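Local coordinates for L-lactate dehydrogenase (Trichomonas vaginalis, PDB 4UUL), which interconverts pyruvate and L-lactate with NAD(H) as cofactor, and probably also acts on the related oxaloacetate–malate pair, at residues A5-T10 with C82-A87; A75-I80 with E113-W118; K124-G129 with Q250-W255; C136-L141 with I326-L331. The protein carries 1 engineered substitution. All coordinates share one frame; numbering follows the deposited sequence.

Interaction 1. Residues A5-T10 with C82-A87; sequences AHVLIT and CAFLVA
Thr10 has more of its surface covered by segment 82-87 than any other residue of 5-10, and its atoms divide the work. Thr10 CB rests 4.0 Å from Ala87 CB. OG1, turned between the backbone N and the carbonyl carbon (chi1 69°), faces the chain where it leaves the strand: Ala87 N donates to Thr10 OG1 over 3.0 Å at 165°, whereas the bond from Val86 N is strongly bent and weak. A water joins Thr10 OG1 to Ala87 O, giving the hydroxyl three polar partners. The methyl branch, Thr10 CG2, anti to the carbonyl carbon, meets Leu85 CD2 at 3.7 Å.

Before this point the segments are neighbouring parallel strands at the centre of the Rossmann sheet, their axes 4.7 Å apart and 11° from parallel. They are the inner pair of the 3-2-1-4-5-6 strand order. Leu8 is bonded through both its N and its O: Leu8 N donates to Cys82 O, and Phe84 N donates to Leu8 O over 2.8 Å. Thr10 N then donates to Phe84 O. An inverse gamma turn centred on Leu85 brings the Val86 and Ala87 amides to the Thr10 hydroxyl, close to Gly11 of the predicted NAD-binding loop. On the sheet face that carries Val7, Cys82 and Phe84, Val7 CG1 lies in the plane of the phenyl ring at its edge, 3.8 Å from Phe84 CE1. Helix 15-25 packs over Phe84 and Ile9 on that face.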
loop_
_atom_site.group_PDB
_atom_site.type_symbol
_atom_site.label_atom_id
_atom_site.label_comp_id
_atom_site.label_asym_id
_atom_site.label_seq_id
_atom_site.Cartn_x
_atom_site.Cartn_y
_atom_site.Cartn_z
ATOM N N ALA B 5 -9.710 15.238 -8.295
ATOM C CA ALA B 5 -9.877 14.247 -9.331
ATOM C C ALA B 5 -10.730 13.112 -8.797
ATOM O O ALA B 5 -10.511 12.621 -7.705
ATOM C CB ALA B 5 -8.498 13.718 -9.734
ATOM N N HIS B 6 -11.701 12.676 -9.599
ATOM C CA HIS B 6 -12.601 11.620 -9.213
ATOM C C HIS B 6 -12.156 10.292 -9.780
ATOM O O HIS B 6 -12.061 10.114 -11.000
ATOM C CB HIS B 6 -14.037 11.978 -9.620
ATOM C CG HIS B 6 -14.651 12.982 -8.708
ATOM N ND1 HIS B 6 -15.758 12.724 -7.930
ATOM C CD2 HIS B 6 -14.295 14.266 -8.440
ATOM C CE1 HIS B 6 -16.034 13.796 -7.188
ATOM N NE2 HIS B 6 -15.169 14.745 -7.497
ATOM N N VAL B 7 -11.894 9.326 -8.905
ATOM C CA VAL B 7 -11.291 8.055 -9.264
ATOM C C VAL B 7 -12.191 6.924 -8.845
ATOM O O VAL B 7 -12.507 6.780 -7.679
ATOM C CB VAL B 7 -9.927 7.903 -8.515
ATOM C CG1 VAL B 7 -9.308 6.557 -8.846
ATOM C CG2 VAL B 7 -8.998 9.068 -8.821
ATOM N N LEU B 8 -12.562 6.089 -9.812
ATOM C CA LEU B 8 -13.372 4.902 -9.546
ATOM C C LEU B 8 -12.471 3.672 -9.371
ATOM O O LEU B 8 -11.550 3.439 -10.146
ATOM C CB LEU B 8 -14.323 4.640 -10.709
ATOM C CG LEU B 8 -15.047 3.299 -10.715
ATOM C CD1 LEU B 8 -15.965 3.110 -9.497
ATOM C CD2 LEU B 8 -15.824 3.116 -11.988
ATOM N N ILE B 9 -12.778 2.865 -8.359
ATOM C CA ILE B 9 -12.236 1.523 -8.191
ATOM C C ILE B 9 -13.406 0.561 -8.066
ATOM O O ILE B 9 -14.237 0.727 -7.191
ATOM C CB ILE B 9 -11.335 1.402 -6.930
ATOM C CG1 ILE B 9 -10.203 2.439 -6.978
ATOM C CG2 ILE B 9 -10.810 -0.011 -6.802
ATOM C CD1 ILE B 9 -9.475 2.569 -5.632
ATOM N N THR B 10 -13.521 -0.384 -9.010
ATOM C CA THR B 10 -14.524 -1.422 -8.914
ATOM C C THR B 10 -13.994 -2.593 -8.123
ATOM O O THR B 10 -12.789 -2.731 -7.935
ATOM C CB THR B 10 -15.020 -1.895 -10.310
ATOM O OG1 THR B 10 -13.941 -2.574 -10.924
ATOM C CG2 THR B 10 -15.515 -0.724 -11.102
ATOM N N CYS B 82 -10.924 9.015 -13.916
ATOM C CA CYS B 82 -10.270 7.751 -14.264
ATOM C C CYS B 82 -10.920 6.569 -13.513
ATOM O O CYS B 82 -11.655 6.781 -12.536
ATOM C CB CYS B 82 -8.740 7.782 -14.113
ATOM S SG CYS B 82 -8.172 7.865 -12.413
ATOM N N ALA B 83 -10.666 5.352 -13.996
ATOM C CA ALA B 83 -11.244 4.185 -13.427
ATOM C C ALA B 83 -10.272 3.046 -13.463
ATOM O O ALA B 83 -9.580 2.791 -14.453
ATOM C CB ALA B 83 -12.494 3.769 -14.229
ATOM N N PHE B 84 -10.251 2.306 -12.353
ATOM C CA PHE B 84 -9.528 1.045 -12.213
ATOM C C PHE B 84 -10.594 -0.057 -12.193
ATOM O O PHE B 84 -11.280 -0.255 -11.177
ATOM C CB PHE B 84 -8.716 1.042 -10.929
ATOM C CG PHE B 84 -7.593 2.040 -10.916
ATOM C CD1 PHE B 84 -7.801 3.363 -10.534
ATOM C CD2 PHE B 84 -6.316 1.648 -11.281
ATOM C CE1 PHE B 84 -6.770 4.257 -10.512
ATOM C CE2 PHE B 84 -5.269 2.590 -11.236
ATOM C CZ PHE B 84 -5.520 3.880 -10.845
ATOM N N LEU B 85 -10.735 -0.746 -13.340
ATOM C CA LEU B 85 -11.771 -1.796 -13.467
ATOM C C LEU B 85 -11.136 -3.103 -13.011
ATOM O O LEU B 85 -10.619 -3.909 -13.814
ATOM C CB LEU B 85 -12.313 -1.868 -14.883
ATOM C CG LEU B 85 -13.020 -0.638 -15.373
ATOM C CD1 LEU B 85 -13.634 -0.901 -16.711
ATOM C CD2 LEU B 85 -14.035 -0.014 -14.433
ATOM N N VAL B 86 -11.180 -3.315 -11.702
ATOM C CA VAL B 86 -10.567 -4.472 -11.058
ATOM C C VAL B 86 -11.514 -5.657 -11.034
ATOM O O VAL B 86 -11.113 -6.800 -11.250
ATOM C CB VAL B 86 -10.194 -4.115 -9.597
ATOM C CG1 VAL B 86 -9.703 -5.309 -8.817
ATOM C CG2 VAL B 86 -9.138 -3.003 -9.644
ATOM N N ALA B 87 -12.796 -5.391 -10.782
ATOM C CA ALA B 87 -13.794 -6.449 -10.646
ATOM C C ALA B 87 -13.950 -7.193 -11.964
ATOM O O ALA B 87 -14.019 -6.589 -13.022
ATOM C CB ALA B 87 -15.174 -5.865 -10.209
HETATM O O HOH W 1 -14.551 -3.852 -13.212
#

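Interaction 2. Residues A75-I80 with E113-W118; sequences AAFKDI and EYLSKW
Two crossover elements of the Rossmann domain meet where Phe77, in the last turn of helix 73-77, packs on Tyr114, Leu115 and Trp118 of helix 97-118. Tyr114 CB stands over the centre of the Phe77 ring, 3.8 Å from its centroid and 12° off the normal, which meets the geometry of a CH-pi contact. The tyrosine ring is inclined obliquely to the phenyl, planes at 46°. Leu115 comes from another direction: Leu115 CD2 reaches the rim of the phenyl near the ring plane, 3.6 Å from Phe77 CD2, and also touches Ile80 CD1. Near the backbone, Phe77 CB and Trp118 CB are 4.0 Å apart.

A type II turn from Phe77 to Ile80 follows the helix, with Asp79 at positive phi. It presents Asp79 N to Trp118 O over 2.8 Å, nearly straight at 171°, though the donor is tilted out of the carbonyl plane. This bond ties the turn to the last turn of the longer helix. Phe77 and Ile80 also touch Leu8 of strand 5-10, and Leu115 packs on Val125 of strand 124-127, consistent with both helices covering one face of the parallel sheet, as in the Rossmann fold.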
loop_
_atom_site.group_PDB
_atom_site.type_symbol
_atom_site.label_atom_id
_atom_site.label_comp_id
_atom_site.label_asym_id
_atom_site.label_seq_id
_atom_site.Cartn_x
_atom_site.Cartn_y
_atom_site.Cartn_z
ATOM N N ALA B 75 -23.848 6.379 -9.024
ATOM C CA ALA B 75 -23.033 7.027 -8.017
ATOM C C ALA B 75 -21.542 6.708 -8.230
ATOM O O ALA B 75 -20.670 7.516 -7.913
ATOM C CB ALA B 75 -23.477 6.592 -6.644
ATOM N N ALA B 76 -21.242 5.504 -8.703
ATOM C CA ALA B 76 -19.876 5.065 -8.875
ATOM C C ALA B 76 -19.208 5.713 -10.085
ATOM O O ALA B 76 -18.022 6.010 -10.046
ATOM C CB ALA B 76 -19.851 3.562 -9.004
ATOM N N PHE B 77 -19.966 5.926 -11.159
ATOM C CA PHE B 77 -19.379 6.364 -12.430
ATOM C C PHE B 77 -19.542 7.862 -12.706
ATOM O O PHE B 77 -18.936 8.392 -13.615
ATOM C CB PHE B 77 -19.939 5.566 -13.631
ATOM C CG PHE B 77 -19.470 4.116 -13.692
ATOM C CD1 PHE B 77 -20.134 3.131 -12.987
ATOM C CD2 PHE B 77 -18.365 3.747 -14.434
ATOM C CE1 PHE B 77 -19.728 1.827 -13.030
ATOM C CE2 PHE B 77 -17.968 2.424 -14.473
ATOM C CZ PHE B 77 -18.633 1.484 -13.774
ATOM N N LYS B 78 -20.377 8.544 -11.932
ATOM C CA LYS B 78 -20.730 9.936 -12.209
ATOM C C LYS B 78 -19.520 10.870 -12.185
ATOM O O LYS B 78 -18.866 11.054 -11.163
ATOM C CB LYS B 78 -21.818 10.437 -11.270
ATOM C CG LYS B 78 -22.300 11.814 -11.640
ATOM C CD LYS B 78 -23.509 12.207 -10.797
ATOM C CE LYS B 78 -23.986 13.623 -11.121
ATOM N NZ LYS B 78 -25.230 14.011 -10.375
ATOM N N ASP B 79 -19.234 11.451 -13.331
ATOM C CA ASP B 79 -18.235 12.495 -13.510
ATOM C C ASP B 79 -16.836 12.045 -13.098
ATOM O O ASP B 79 -16.001 12.885 -12.708
ATOM C CB ASP B 79 -18.646 13.795 -12.805
ATOM C CG ASP B 79 -19.949 14.379 -13.350
ATOM O OD1 ASP B 79 -20.239 14.187 -14.541
ATOM O OD2 ASP B 79 -20.671 15.040 -12.598
ATOM N N ILE B 80 -16.529 10.766 -13.269
ATOM C CA ILE B 80 -15.187 10.293 -12.966
ATOM C C ILE B 80 -14.153 10.740 -13.993
ATOM O O ILE B 80 -14.458 10.842 -15.181
ATOM C CB ILE B 80 -15.137 8.777 -12.699
ATOM C CG1 ILE B 80 -15.581 7.978 -13.934
ATOM C CG2 ILE B 80 -15.969 8.454 -11.453
ATOM C CD1 ILE B 80 -15.258 6.521 -13.817
ATOM N N GLU B 113 -21.400 0.743 -20.911
ATOM C CA GLU B 113 -22.608 1.570 -20.969
ATOM C C GLU B 113 -22.652 2.568 -19.806
ATOM O O GLU B 113 -22.953 3.745 -20.010
ATOM C CB GLU B 113 -23.813 0.667 -20.969
ATOM C CG GLU B 113 -24.007 -0.076 -22.311
ATOM C CD GLU B 113 -24.951 -1.240 -22.199
ATOM O OE1 GLU B 113 -25.459 -1.490 -21.095
ATOM O OE2 GLU B 113 -25.202 -1.913 -23.218
ATOM N N TYR B 114 -22.264 2.144 -18.599
ATOM C CA TYR B 114 -22.250 3.054 -17.447
ATOM C C TYR B 114 -21.198 4.159 -17.674
ATOM O O TYR B 114 -21.420 5.319 -17.352
ATOM C CB TYR B 114 -21.901 2.306 -16.188
ATOM C CG TYR B 114 -22.825 1.205 -15.776
ATOM C CD1 TYR B 114 -24.191 1.277 -16.017
ATOM C CD2 TYR B 114 -22.326 0.082 -15.118
ATOM C CE1 TYR B 114 -25.060 0.265 -15.603
ATOM C CE2 TYR B 114 -23.166 -0.935 -14.729
ATOM C CZ TYR B 114 -24.527 -0.840 -14.961
ATOM O OH TYR B 114 -25.386 -1.830 -14.575
ATOM N N LEU B 115 -20.018 3.803 -18.177
ATOM C CA LEU B 115 -18.995 4.789 -18.463
ATOM C C LEU B 115 -19.480 5.853 -19.442
ATOM O O LEU B 115 -19.304 7.044 -19.248
ATOM C CB LEU B 115 -17.738 4.127 -19.011
ATOM C CG LEU B 115 -16.938 3.309 -18.003
ATOM C CD1 LEU B 115 -16.030 2.282 -18.700
ATOM C CD2 LEU B 115 -16.049 4.277 -17.184
ATOM N N SER B 116 -20.041 5.398 -20.542
ATOM C CA SER B 116 -20.523 6.300 -21.555
ATOM C C SER B 116 -21.585 7.237 -20.990
ATOM O O SER B 116 -21.588 8.440 -21.260
ATOM C CB SER B 116 -21.071 5.532 -22.736
ATOM O OG SER B 116 -21.560 6.431 -23.714
ATOM N N LYS B 117 -22.503 6.685 -20.207
ATOM C CA LYS B 117 -23.626 7.459 -19.687
ATOM C C LYS B 117 -23.169 8.518 -18.686
ATOM O O LYS B 117 -23.670 9.626 -18.705
ATOM C CB LYS B 117 -24.624 6.513 -19.020
ATOM C CG LYS B 117 -25.959 7.083 -18.603
ATOM C CD LYS B 117 -26.944 5.947 -18.383
ATOM C CE LYS B 117 -28.305 6.466 -17.923
ATOM N NZ LYS B 117 -28.931 7.395 -18.913
ATOM N N TRP B 118 -22.243 8.166 -17.798
ATOM C CA TRP B 118 -21.985 8.974 -16.621
ATOM C C TRP B 118 -20.581 9.538 -16.437
ATOM O O TRP B 118 -20.399 10.539 -15.728
ATOM C CB TRP B 118 -22.397 8.159 -15.406
ATOM C CG TRP B 118 -23.834 7.921 -15.321
ATOM C CD1 TRP B 118 -24.853 8.859 -15.402
ATOM C CD2 TRP B 118 -24.466 6.670 -15.082
ATOM N NE1 TRP B 118 -26.043 8.243 -15.249
ATOM C CE2 TRP B 118 -25.848 6.905 -15.052
ATOM C CE3 TRP B 118 -24.001 5.373 -14.895
ATOM C CZ2 TRP B 118 -26.771 5.889 -14.833
ATOM C CZ3 TRP B 118 -24.918 4.364 -14.666
ATOM C CH2 TRP B 118 -26.286 4.628 -14.645
#

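Interaction 3. Residues K124-G129 with Q250-W255; sequences KVLVIG and QHMKAW
Lys124 and Trp255 bury the most surface here, with Leu126 next, where strand 124-127 of the Rossmann sheet meets helix 242-257 of the C-terminal domain. The axes of the two segments run nearly antiparallel, at 156°, and come within 9.9 Å. The Lys124 side chain runs obliquely over one face of the indole: Lys124 CB is 3.6 Å from the centroid of the Trp255 six-membered ring, almost on its normal, a CH-pi contact. The chain is extended beyond CG and passes over the pyrrole side, where Lys124 CE comes 3.6 Å from Trp255 NE1. This path delivers Lys124 NZ to Trp255 O at 2.7 Å. The donor stands above the carbonyl plane, 44° out of it. Gly295 O provides a second hydrogen bond to the ammonium.

At the indole edge the strand backbone takes over, with Val125 O 3.3 Å from Trp255 CH2. Leu126 CG is anti to the backbone N (chi1 177°), and the side chain reaches the helix one turn earlier. Leu126 CD1 sits over the centre of the His251 imidazole, 3.5 Å from its centroid, a CH-pi contact. A hydrogen bond between His251 NE2 and Ser152 OG probably helps fix that ring's rotation. Farther along, Ile128 contacts NADH in other crystals of this protein. The side chain of Met252, bent at chi2 and chi3, brings Met252 CE to 3.7 Å from Leu126 CB and also close to Lys124 O.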
loop_
_atom_site.group_PDB
_atom_site.type_symbol
_atom_site.label_atom_id
_atom_site.label_comp_id
_atom_site.label_asym_id
_atom_site.label_seq_id
_atom_site.Cartn_x
_atom_site.Cartn_y
_atom_site.Cartn_z
ATOM N N LYS B 124 -10.126 8.128 -18.208
ATOM C CA LYS B 124 -9.137 7.129 -18.545
ATOM C C LYS B 124 -9.472 5.827 -17.790
ATOM O O LYS B 124 -9.398 5.761 -16.555
ATOM C CB LYS B 124 -7.709 7.633 -18.220
ATOM C CG LYS B 124 -7.323 8.795 -19.131
ATOM C CD LYS B 124 -5.939 9.330 -19.003
ATOM C CE LYS B 124 -5.622 10.157 -20.251
ATOM N NZ LYS B 124 -4.283 10.599 -20.275
ATOM N N VAL B 125 -9.801 4.805 -18.552
ATOM C CA VAL B 125 -10.304 3.553 -18.056
ATOM C C VAL B 125 -9.210 2.497 -18.223
ATOM O O VAL B 125 -8.831 2.143 -19.328
ATOM C CB VAL B 125 -11.554 3.095 -18.840
ATOM C CG1 VAL B 125 -12.109 1.801 -18.290
ATOM C CG2 VAL B 125 -12.583 4.196 -18.859
ATOM N N LEU B 126 -8.709 2.009 -17.087
ATOM C CA LEU B 126 -7.719 0.956 -17.022
ATOM C C LEU B 126 -8.389 -0.352 -16.619
ATOM O O LEU B 126 -8.890 -0.494 -15.502
ATOM C CB LEU B 126 -6.644 1.313 -16.021
ATOM C CG LEU B 126 -5.569 0.250 -15.798
ATOM C CD1 LEU B 126 -4.899 -0.193 -17.106
ATOM C CD2 LEU B 126 -4.523 0.747 -14.819
ATOM N N VAL B 127 -8.393 -1.307 -17.533
ATOM C CA VAL B 127 -9.027 -2.602 -17.309
ATOM C C VAL B 127 -8.010 -3.584 -16.771
ATOM O O VAL B 127 -6.955 -3.835 -17.369
ATOM C CB VAL B 127 -9.655 -3.124 -18.612
ATOM C CG1 VAL B 127 -10.364 -4.427 -18.350
ATOM C CG2 VAL B 127 -10.577 -2.078 -19.180
ATOM N N ILE B 128 -8.322 -4.131 -15.591
ATOM C CA ILE B 128 -7.456 -5.023 -14.861
ATOM C C ILE B 128 -8.053 -6.404 -14.732
ATOM O O ILE B 128 -7.346 -7.406 -14.930
ATOM C CB ILE B 128 -7.142 -4.440 -13.488
ATOM C CG1 ILE B 128 -6.409 -3.088 -13.670
ATOM C CG2 ILE B 128 -6.321 -5.393 -12.628
ATOM C CD1 ILE B 128 -6.406 -2.194 -12.493
ATOM N N GLY B 129 -9.331 -6.492 -14.435
ATOM C CA GLY B 129 -9.987 -7.794 -14.267
ATOM C C GLY B 129 -9.882 -8.644 -15.528
ATOM O O GLY B 129 -10.046 -8.169 -16.630
ATOM N N GLN B 250 1.281 2.476 -11.434
ATOM C CA GLN B 250 2.367 2.831 -12.338
ATOM C C GLN B 250 1.838 3.140 -13.762
ATOM O O GLN B 250 2.161 4.157 -14.380
ATOM C CB GLN B 250 3.354 1.673 -12.390
ATOM C CG GLN B 250 4.539 1.899 -13.305
ATOM C CD GLN B 250 5.606 0.864 -13.116
ATOM O OE1 GLN B 250 5.361 -0.235 -12.568
ATOM N NE2 GLN B 250 6.802 1.177 -13.562
ATOM N N HIS B 251 0.953 2.291 -14.257
ATOM C CA HIS B 251 0.353 2.495 -15.566
ATOM C C HIS B 251 -0.489 3.748 -15.574
ATOM O O HIS B 251 -0.349 4.599 -16.462
ATOM C CB HIS B 251 -0.507 1.259 -15.898
ATOM C CG HIS B 251 -1.254 1.312 -17.196
ATOM N ND1 HIS B 251 -1.221 0.300 -18.127
ATOM C CD2 HIS B 251 -2.170 2.212 -17.666
ATOM C CE1 HIS B 251 -2.027 0.581 -19.117
ATOM N NE2 HIS B 251 -2.637 1.729 -18.862
ATOM N N MET B 252 -1.394 3.892 -14.603
ATOM C CA MET B 252 -2.269 5.059 -14.597
ATOM C C MET B 252 -1.474 6.364 -14.450
ATOM O O MET B 252 -1.795 7.348 -15.115
ATOM C CB MET B 252 -3.334 4.939 -13.527
ATOM C CG MET B 252 -4.407 6.042 -13.628
ATOM S SD MET B 252 -5.484 5.895 -15.061
ATOM C CE MET B 252 -6.653 4.660 -14.437
ATOM N N LYS B 253 -0.466 6.392 -13.586
ATOM C CA LYS B 253 0.306 7.602 -13.410
ATOM C C LYS B 253 1.028 7.994 -14.699
ATOM O O LYS B 253 1.070 9.178 -15.070
ATOM C CB LYS B 253 1.286 7.393 -12.244
ATOM C CG LYS B 253 1.955 8.682 -11.778
ATOM C CD LYS B 253 2.892 8.421 -10.634
ATOM C CE LYS B 253 3.482 9.700 -10.101
ATOM N NZ LYS B 253 4.177 9.415 -8.814
ATOM N N ALA B 254 1.579 7.002 -15.395
ATOM C CA ALA B 254 2.202 7.255 -16.689
ATOM C C ALA B 254 1.160 7.777 -17.705
ATOM O O ALA B 254 1.439 8.714 -18.449
ATOM C CB ALA B 254 2.820 6.005 -17.227
ATOM N N TRP B 255 -0.009 7.162 -17.732
ATOM C CA TRP B 255 -1.082 7.559 -18.644
ATOM C C TRP B 255 -1.538 8.984 -18.396
ATOM O O TRP B 255 -1.878 9.727 -19.323
ATOM C CB TRP B 255 -2.251 6.579 -18.513
ATOM C CG TRP B 255 -3.245 6.608 -19.604
ATOM C CD1 TRP B 255 -3.195 7.295 -20.781
ATOM C CD2 TRP B 255 -4.463 5.850 -19.621
ATOM N NE1 TRP B 255 -4.333 7.011 -21.518
ATOM C CE2 TRP B 255 -5.095 6.106 -20.850
ATOM C CE3 TRP B 255 -5.063 4.970 -18.715
ATOM C CZ2 TRP B 255 -6.297 5.501 -21.197
ATOM C CZ3 TRP B 255 -6.266 4.370 -19.047
ATOM C CH2 TRP B 255 -6.870 4.638 -20.294
#

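Interaction 4. Residues C136-L141 with I326-L331; sequences CEIAML and IALNHL
No ring, amide or other flat group carries the contact of Ile138 and Leu141 with Ala327, Leu328 and Leu331, and so there are no faces or edges to assign. Every atom that touches across it is an aliphatic carbon, and no hydrogen bond links the segments. Ile138 is the main element. With chi1 at -66° its CG1 is anti to the carbonyl carbon, and a second bend at chi2 (-62°) turns CD1 onto the other helix. There Ile138 CD1 meets Ala327 CB at 3.6 Å and, almost equally close, Leu328 CD2 at 3.7 Å. The small Ala327 is where the backbones come nearest, its CA 7.7 Å from Ile138 CA. Leu328 and Ile138 lie alongside each other but point opposite ways. The other branch of the isoleucine, Ile138 CG2, approaches Leu331 CD1 more loosely, at 4.4 Å. One turn on, Leu141 crosses Leu328 at about a right angle, and Leu141 CD1 is 4.2 Å from Leu328 CD2, toward the exposed margin.

The axes are 11.0 Å apart at closest approach and inclined at 51°; with only 169 Å² buried, this is a light helix crossing. It joins helix 132-141 of the NAD-binding domain to the long C-terminal helix 307-337. On other sides, Cys136, Ala139 and Met140 rest on Phe151 of strand 151-153, and Cys136 and Glu137 touch Val284 of strand 284-291. His330 and Leu331 lean on Ser105 of helix 97-118, which places helix 307-337 against two helices of the Rossmann domain.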
loop_
_atom_site.group_PDB
_atom_site.type_symbol
_atom_site.label_atom_id
_atom_site.label_comp_id
_atom_site.label_asym_id
_atom_site.label_seq_id
_atom_site.Cartn_x
_atom_site.Cartn_y
_atom_site.Cartn_z
ATOM N N CYS B 136 -11.636 -5.199 -22.018
ATOM C CA CYS B 136 -11.421 -3.831 -22.440
ATOM C C CYS B 136 -12.097 -3.550 -23.800
ATOM O O CYS B 136 -12.780 -2.558 -23.991
ATOM C CB CYS B 136 -9.935 -3.541 -22.507
ATOM S SG CYS B 136 -9.501 -1.813 -22.820
ATOM N N GLU B 137 -11.851 -4.445 -24.756
ATOM C CA GLU B 137 -12.487 -4.314 -26.073
ATOM C C GLU B 137 -14.003 -4.236 -25.941
ATOM O O GLU B 137 -14.652 -3.425 -26.593
ATOM C CB GLU B 137 -12.065 -5.479 -26.942
ATOM C CG GLU B 137 -12.652 -5.497 -28.341
ATOM C CD GLU B 137 -12.247 -4.386 -29.256
ATOM O OE1 GLU B 137 -11.126 -3.860 -29.131
ATOM O OE2 GLU B 137 -13.052 -4.082 -30.206
ATOM N N ILE B 138 -14.594 -5.154 -25.168
ATOM C CA ILE B 138 -16.045 -5.184 -25.012
ATOM C C ILE B 138 -16.529 -3.884 -24.372
ATOM O O ILE B 138 -17.569 -3.345 -24.799
ATOM C CB ILE B 138 -16.467 -6.465 -24.249
ATOM C CG1 ILE B 138 -16.164 -7.737 -25.082
ATOM C CG2 ILE B 138 -17.915 -6.417 -23.850
ATOM C CD1 ILE B 138 -16.899 -7.836 -26.423
ATOM N N ALA B 139 -15.880 -3.440 -23.297
ATOM C CA ALA B 139 -16.344 -2.195 -22.674
ATOM C C ALA B 139 -16.294 -1.053 -23.662
ATOM O O ALA B 139 -17.279 -0.292 -23.794
ATOM C CB ALA B 139 -15.521 -1.871 -21.469
ATOM N N MET B 140 -15.203 -0.968 -24.417
ATOM C CA MET B 140 -15.056 0.102 -25.392
ATOM C C MET B 140 -16.140 0.034 -26.471
ATOM O O MET B 140 -16.718 1.066 -26.830
ATOM C CB MET B 140 -13.660 0.015 -25.990
ATOM C CG MET B 140 -13.399 1.034 -27.082
ATOM S SD MET B 140 -11.771 0.902 -27.846
ATOM C CE MET B 140 -11.739 -0.758 -28.430
ATOM N N LEU B 141 -16.403 -1.154 -27.003
ATOM C CA LEU B 141 -17.444 -1.286 -28.044
ATOM C C LEU B 141 -18.812 -0.864 -27.582
ATOM O O LEU B 141 -19.636 -0.463 -28.372
ATOM C CB LEU B 141 -17.524 -2.745 -28.528
ATOM C CG LEU B 141 -16.334 -3.209 -29.398
ATOM C CD1 LEU B 141 -16.481 -4.686 -29.658
ATOM C CD2 LEU B 141 -16.199 -2.414 -30.726
ATOM N N ILE B 326 -15.691 -14.824 -29.499
ATOM C CA ILE B 326 -16.400 -15.591 -28.479
ATOM C C ILE B 326 -17.299 -14.664 -27.661
ATOM O O ILE B 326 -18.451 -14.963 -27.390
ATOM C CB ILE B 326 -15.390 -16.314 -27.520
ATOM C CG1 ILE B 326 -14.656 -17.441 -28.260
ATOM C CG2 ILE B 326 -16.114 -16.834 -26.257
ATOM C CD1 ILE B 326 -13.485 -17.996 -27.498
ATOM N N ALA B 327 -16.755 -13.523 -27.238
ATOM C CA ALA B 327 -17.469 -12.574 -26.393
ATOM C C ALA B 327 -18.664 -12.021 -27.144
ATOM O O ALA B 327 -19.776 -12.019 -26.615
ATOM C CB ALA B 327 -16.538 -11.426 -25.971
ATOM N N LEU B 328 -18.444 -11.578 -28.391
ATOM C CA LEU B 328 -19.555 -11.015 -29.171
ATOM C C LEU B 328 -20.621 -12.055 -29.502
ATOM O O LEU B 328 -21.800 -11.776 -29.420
ATOM C CB LEU B 328 -19.054 -10.304 -30.434
ATOM C CG LEU B 328 -18.257 -9.023 -30.148
ATOM C CD1 LEU B 328 -17.760 -8.444 -31.450
ATOM C CD2 LEU B 328 -19.065 -7.969 -29.423
ATOM N N ASN B 329 -20.200 -13.272 -29.753
ATOM C CA ASN B 329 -21.172 -14.320 -30.021
ATOM C C ASN B 329 -22.021 -14.631 -28.788
ATOM O O ASN B 329 -23.226 -14.817 -28.875
ATOM C CB ASN B 329 -20.481 -15.598 -30.495
ATOM C CG ASN B 329 -21.472 -16.779 -30.593
ATOM O OD1 ASN B 329 -22.360 -16.765 -31.436
ATOM N ND2 ASN B 329 -21.350 -17.768 -29.696
ATOM N N HIS B 330 -21.387 -14.683 -27.609
ATOM C CA HIS B 330 -22.152 -14.919 -26.394
ATOM C C HIS B 330 -23.232 -13.845 -26.222
ATOM O O HIS B 330 -24.399 -14.135 -25.925
ATOM C CB HIS B 330 -21.207 -14.953 -25.183
ATOM C CG HIS B 330 -21.920 -15.215 -23.898
ATOM N ND1 HIS B 330 -22.293 -16.481 -23.506
ATOM C CD2 HIS B 330 -22.249 -14.387 -22.868
ATOM C CE1 HIS B 330 -22.887 -16.413 -22.324
ATOM N NE2 HIS B 330 -22.887 -15.155 -21.923
ATOM N N LEU B 331 -22.835 -12.581 -26.349
ATOM C CA LEU B 331 -23.771 -11.485 -26.214
ATOM C C LEU B 331 -24.885 -11.642 -27.227
ATOM O O LEU B 331 -26.061 -11.406 -26.908
ATOM C CB LEU B 331 -23.063 -10.145 -26.369
ATOM C CG LEU B 331 -22.074 -9.836 -25.216
ATOM C CD1 LEU B 331 -21.344 -8.557 -25.563
ATOM C CD2 LEU B 331 -22.770 -9.647 -23.885
#

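Interactions 1 and 3 are buried and share the parallel sheet, since strands 82-85 and 124-127 are neighbours in it; Leu85 N to Leu126 O and Ala83 O to Leu126 N are probable hydrogen bonds between them. Interactions 2 and 4 are partly buried and lie farther out. Interaction 2 packs directly on interaction 1, with Leu8 against Phe77 and Ile80, and reaches interaction 3 through Leu115 and Val125. Backbone bonding dominates 5-10 with 82-87, aromatic and aliphatic packing plus one backbone bond 75-80 with 113-118, and aliphatic contact alone 136-141 with 326-331. Interactions 3 and 4 both join the two domains, the former with CH-pi contacts and a lysine bond.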